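Local structure of amine Dehydrogenase (Pseudomonas putida, 1JMX) at residues L213-R218 with L231-L236; L253-F258 with R276-D281. The protein probably takes part in the oxidative deamination of amines, forming the beta-propeller subunit of a three-chain dehydrogenase that contains heme c. All blocks are in the same frame, centred on the assembly; numbering follows the deposited sequence.

Interaction 1: residues L213-R218 with L231-L236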
# COMPACT_ATOMS: atom_id res chain seq x y z
N LEU B 213 14.69 -12.67 16.91
CA LEU B 213 13.47 -12.63 17.71
C LEU B 213 12.37 -13.25 16.85
O LEU B 213 12.49 -13.33 15.62
CB LEU B 213 13.06 -11.19 18.05
CG LEU B 213 13.91 -10.26 18.91
CD1 LEU B 213 13.14 -8.97 19.10
CD2 LEU B 213 14.24 -10.89 20.24
N TYR B 214 11.32 -13.71 17.51
CA TYR B 214 10.18 -14.29 16.82
C TYR B 214 8.95 -14.06 17.69
O TYR B 214 9.08 -13.67 18.84
CB TYR B 214 10.39 -15.79 16.55
CG TYR B 214 10.47 -16.69 17.76
CD1 TYR B 214 9.32 -17.21 18.35
CD2 TYR B 214 11.71 -17.05 18.31
CE1 TYR B 214 9.40 -18.07 19.45
CE2 TYR B 214 11.80 -17.91 19.41
CZ TYR B 214 10.63 -18.42 19.97
OH TYR B 214 10.71 -19.26 21.04
N THR B 215 7.77 -14.21 17.09
CA THR B 215 6.53 -14.07 17.84
C THR B 215 5.81 -15.39 17.64
O THR B 215 6.04 -16.09 16.65
CB THR B 215 5.63 -12.91 17.33
OG1 THR B 215 5.25 -13.14 15.97
CG2 THR B 215 6.34 -11.57 17.44
N ILE B 216 4.98 -15.76 18.60
CA ILE B 216 4.23 -17.00 18.50
C ILE B 216 2.93 -16.87 19.27
O ILE B 216 2.87 -16.15 20.26
CB ILE B 216 5.07 -18.21 19.02
CG1 ILE B 216 4.42 -19.53 18.58
CG2 ILE B 216 5.23 -18.15 20.54
CD1 ILE B 216 5.20 -20.76 18.93
N ALA B 217 1.89 -17.52 18.77
CA ALA B 217 0.58 -17.49 19.42
C ALA B 217 0.38 -18.71 20.30
O ALA B 217 0.57 -19.84 19.85
CB ALA B 217 -0.52 -17.42 18.37
N ARG B 218 0.05 -18.50 21.56
CA ARG B 218 -0.18 -19.62 22.45
C ARG B 218 -1.68 -19.74 22.61
O ARG B 218 -2.32 -18.89 23.23
CB ARG B 218 0.46 -19.42 23.81
CG ARG B 218 0.29 -20.66 24.68
CD ARG B 218 0.14 -20.34 26.16
NE ARG B 218 1.35 -19.75 26.72
CZ ARG B 218 1.39 -18.54 27.30
NH1 ARG B 218 0.28 -17.80 27.39
NH2 ARG B 218 2.55 -18.07 27.75
N LEU B 231 -0.43 -13.65 22.30
CA LEU B 231 0.78 -13.26 21.59
C LEU B 231 2.01 -13.13 22.48
O LEU B 231 2.01 -12.36 23.43
CB LEU B 231 0.56 -11.95 20.81
CG LEU B 231 -0.09 -12.10 19.44
CD1 LEU B 231 -0.20 -10.73 18.76
CD2 LEU B 231 0.74 -13.06 18.57
N LEU B 232 3.06 -13.86 22.13
CA LEU B 232 4.31 -13.85 22.89
C LEU B 232 5.52 -13.53 22.01
O LEU B 232 5.51 -13.77 20.80
CB LEU B 232 4.53 -15.23 23.52
CG LEU B 232 3.45 -15.81 24.43
CD1 LEU B 232 3.60 -17.31 24.51
CD2 LEU B 232 3.54 -15.18 25.81
N TYR B 233 6.56 -12.98 22.63
CA TYR B 233 7.80 -12.71 21.92
C TYR B 233 8.79 -13.76 22.41
O TYR B 233 8.81 -14.13 23.58
CB TYR B 233 8.34 -11.31 22.22
CG TYR B 233 8.31 -10.40 21.01
CD1 TYR B 233 7.41 -9.34 20.95
CD2 TYR B 233 9.14 -10.62 19.91
CE1 TYR B 233 7.33 -8.52 19.84
CE2 TYR B 233 9.06 -9.81 18.78
CZ TYR B 233 8.16 -8.76 18.75
OH TYR B 233 8.03 -7.96 17.64
N GLY B 234 9.58 -14.27 21.48
CA GLY B 234 10.56 -15.27 21.82
C GLY B 234 11.93 -14.89 21.31
O GLY B 234 12.11 -13.93 20.56
N TYR B 235 12.91 -15.67 21.74
CA TYR B 235 14.29 -15.48 21.37
C TYR B 235 14.82 -16.85 20.96
O TYR B 235 14.62 -17.85 21.66
CB TYR B 235 15.07 -14.97 22.57
CG TYR B 235 16.51 -14.65 22.29
CD1 TYR B 235 16.86 -13.45 21.67
CD2 TYR B 235 17.54 -15.48 22.74
CE1 TYR B 235 18.19 -13.08 21.52
CE2 TYR B 235 18.87 -15.12 22.58
CZ TYR B 235 19.19 -13.92 21.98
OH TYR B 235 20.50 -13.51 21.88
N LEU B 236 15.45 -16.88 19.80
CA LEU B 236 16.03 -18.09 19.26
C LEU B 236 17.52 -17.81 19.17
O LEU B 236 17.92 -16.66 19.04
CB LEU B 236 15.40 -18.35 17.89
CG LEU B 236 16.07 -19.04 16.69
CD1 LEU B 236 14.98 -19.31 15.65
CD2 LEU B 236 17.18 -18.18 16.09
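Y214 lays one face of its ring over the bare CA of G234, which sits 3.7 Å from the centroid of the Y214 ring and 14° off its normal, a CH-pi contact. With chi1 at 65°, CG of Y214 lies between its own N and carbonyl carbon, and this turns the ring over the neighbouring strand. CE2 of Y214 goes on to touch the backbone N of Y235 at 3.4 Å, while its hydroxyl bonds to E249, one strand further on. So close an approach depends on G234 having no side chain.

The other face of the sheet carries a second CH-pi pair. T215 points its methyl CG2 over the Y233 ring, 3.7 Å from the centroid, the two side chains running side by side. L213 stands beside them; its CD2 meets the in-plane edge of the Y235 ring at CD1, 3.9 Å away. The hydroxyl of Y233 bonds to the backbone N of Y257.

At the far end R218 sets a guanidinium face on L232, NH2 of R218 lying 3.5 Å from CD1 of L232, and a salt bridge from NH1 to D230 holds that group. Between the two ends, Y214 with G234 and I216 with L232 each exchange paired N-H...O bonds. This is an antiparallel beta hairpin, strands 209-218 and 230-239, of the kind from which a beta-propeller blade is built.

Interaction 2: residues L253-F258 with R276-D281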
# COMPACT_ATOMS: atom_id res chain seq x y z
N LEU B 253 3.45 -10.16 24.20
CA LEU B 253 3.54 -9.07 23.24
C LEU B 253 2.55 -7.93 23.50
O LEU B 253 1.33 -8.12 23.42
CB LEU B 253 3.33 -9.63 21.83
CG LEU B 253 3.64 -8.83 20.57
CD1 LEU B 253 3.62 -9.77 19.38
CD2 LEU B 253 2.64 -7.69 20.36
N THR B 254 3.09 -6.75 23.81
CA THR B 254 2.29 -5.54 24.03
C THR B 254 2.68 -4.48 22.98
O THR B 254 1.94 -3.52 22.75
CB THR B 254 2.50 -4.94 25.45
OG1 THR B 254 3.88 -4.62 25.66
CG2 THR B 254 2.04 -5.93 26.50
N GLU B 255 3.83 -4.69 22.35
CA GLU B 255 4.38 -3.81 21.31
C GLU B 255 5.36 -4.63 20.47
O GLU B 255 5.78 -5.72 20.86
CB GLU B 255 5.10 -2.62 21.93
CG GLU B 255 6.28 -2.98 22.84
CD GLU B 255 7.04 -1.77 23.37
OE1 GLU B 255 7.79 -1.94 24.35
OE2 GLU B 255 6.92 -0.67 22.80
N LEU B 256 5.74 -4.09 19.32
CA LEU B 256 6.67 -4.77 18.43
C LEU B 256 8.11 -4.30 18.59
O LEU B 256 8.36 -3.15 18.95
CB LEU B 256 6.24 -4.58 16.97
CG LEU B 256 4.86 -5.08 16.52
CD1 LEU B 256 4.69 -4.75 15.04
CD2 LEU B 256 4.71 -6.57 16.77
N TYR B 257 9.03 -5.23 18.33
CA TYR B 257 10.48 -5.00 18.37
C TYR B 257 11.04 -5.59 17.07
O TYR B 257 10.59 -6.65 16.63
CB TYR B 257 11.14 -5.72 19.56
CG TYR B 257 10.56 -5.38 20.91
CD1 TYR B 257 10.01 -6.38 21.71
CD2 TYR B 257 10.53 -4.06 21.37
CE1 TYR B 257 9.41 -6.07 22.92
CE2 TYR B 257 9.94 -3.74 22.58
CZ TYR B 257 9.38 -4.76 23.36
OH TYR B 257 8.78 -4.46 24.56
N PHE B 258 11.97 -4.89 16.43
CA PHE B 258 12.58 -5.39 15.20
C PHE B 258 13.81 -6.24 15.50
O PHE B 258 14.01 -7.30 14.91
CB PHE B 258 12.93 -4.23 14.26
CG PHE B 258 11.85 -3.90 13.28
CD1 PHE B 258 10.59 -4.49 13.37
CD2 PHE B 258 12.09 -2.99 12.25
CE1 PHE B 258 9.58 -4.19 12.44
CE2 PHE B 258 11.09 -2.68 11.32
CZ PHE B 258 9.84 -3.28 11.41
N ARG B 276 10.00 1.89 21.13
CA ARG B 276 10.47 2.01 22.50
C ARG B 276 11.64 1.04 22.65
O ARG B 276 11.75 0.08 21.90
CB ARG B 276 9.39 1.62 23.52
CG ARG B 276 8.33 2.66 23.79
CD ARG B 276 7.72 2.46 25.18
NE ARG B 276 7.38 1.05 25.42
CZ ARG B 276 6.91 0.58 26.57
NH1 ARG B 276 6.70 1.40 27.59
NH2 ARG B 276 6.67 -0.71 26.71
N LEU B 277 12.51 1.31 23.61
CA LEU B 277 13.63 0.41 23.88
C LEU B 277 13.19 -0.30 25.16
O LEU B 277 13.00 0.34 26.18
CB LEU B 277 14.91 1.22 24.15
CG LEU B 277 16.30 0.61 23.90
CD1 LEU B 277 17.34 1.43 24.66
CD2 LEU B 277 16.39 -0.84 24.32
N ALA B 278 12.97 -1.61 25.09
CA ALA B 278 12.53 -2.35 26.27
C ALA B 278 13.61 -3.26 26.83
O ALA B 278 14.39 -3.86 26.09
CB ALA B 278 11.28 -3.13 25.98
N LYS B 279 13.61 -3.39 28.15
CA LYS B 279 14.57 -4.20 28.89
C LYS B 279 13.78 -5.30 29.58
O LYS B 279 12.89 -5.01 30.37
CB LYS B 279 15.26 -3.31 29.93
CG LYS B 279 16.40 -3.93 30.68
CD LYS B 279 17.12 -2.85 31.48
CE LYS B 279 18.20 -3.46 32.36
NZ LYS B 279 19.01 -2.43 33.06
N TYR B 280 14.06 -6.55 29.24
CA TYR B 280 13.34 -7.68 29.82
C TYR B 280 14.18 -8.62 30.65
O TYR B 280 15.37 -8.81 30.40
CB TYR B 280 12.66 -8.51 28.74
CG TYR B 280 11.46 -7.84 28.15
CD1 TYR B 280 11.59 -6.91 27.13
CD2 TYR B 280 10.19 -8.13 28.62
CE1 TYR B 280 10.49 -6.26 26.60
CE2 TYR B 280 9.07 -7.49 28.10
CZ TYR B 280 9.23 -6.56 27.09
OH TYR B 280 8.14 -5.90 26.59
N ASP B 281 13.51 -9.28 31.59
CA ASP B 281 14.13 -10.27 32.45
C ASP B 281 13.71 -11.59 31.82
O ASP B 281 12.53 -11.92 31.81
CB ASP B 281 13.54 -10.15 33.86
CG ASP B 281 14.28 -11.00 34.87
OD1 ASP B 281 14.39 -12.23 34.66
OD2 ASP B 281 14.73 -10.43 35.88
O HOH W 1 5.46 -6.41 27.06
O HOH W 2 8.48 -0.68 19.98
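E255 takes hold of R276 side-on: NH2 of R276 reaches OE1 of E255 at 2.9 Å, and NE of R276 reaches OE2 of E255 at 3.2 Å. The two flat groups are turned 56° apart, so NH2 comes to OE1 from above the carboxylate plane, while NE meets OE2 on its syn side. The hydroxyl of Y257 donates to the same OE1 of E255 at 2.7 Å, from the opposite face of the carboxylate and on its anti side. OE1 is thus gripped from both faces, with a weak further bond from NE of R276, and the arginine's charge would be expected to keep the carboxylate ionised. E255 gets there with CG between its N and carbonyl carbon (chi1 60°) and an extended chain beyond.

Segment 253-258 leads out of one propeller blade and runs into the first strand of the next, 257-262, whereas 276-281 is the third strand of that next blade; the contact bridges over the second. With an alanine here instead of E255, the R276 guanidinium would probably lose this counter-charge and the Y257 hydroxyl the carboxylate oxygen it donates to.

Y257 and Y280 come from opposite directions, their OH atoms 2.6 Å apart, each oxygen at the in-plane edge of the other's ring. A278 fits in beside them, its CB 3.2 Å from OH of Y257. Further out, one water joins OG1 of T254 to OH of Y280, and another gives protons to OE2 of E255 and O of L256 while accepting from N of R276. F250 meets the Y280 ring edge-to-face, and a different subunit packs on L253, L256 and F258.

Both contacts are largely buried and their centres lie about 12 Å apart, on the same side of the propeller's centre. Interaction 1 zips neighbouring strands of one blade through backbone bonds, with aromatic faces and methyls filling in. Interaction 2 has no such backbone pairing: a short connection reaches a strand of the following blade through charge, hydroxyls and water. The two meet directly, for O of L231 lies 2.7 Å from N of L253, a probable hydrogen bond, and CE1 of Y233 packs 3.4 Å from O of E255. Interaction 2 also borders another subunit, whereas no other chain touches interaction 1.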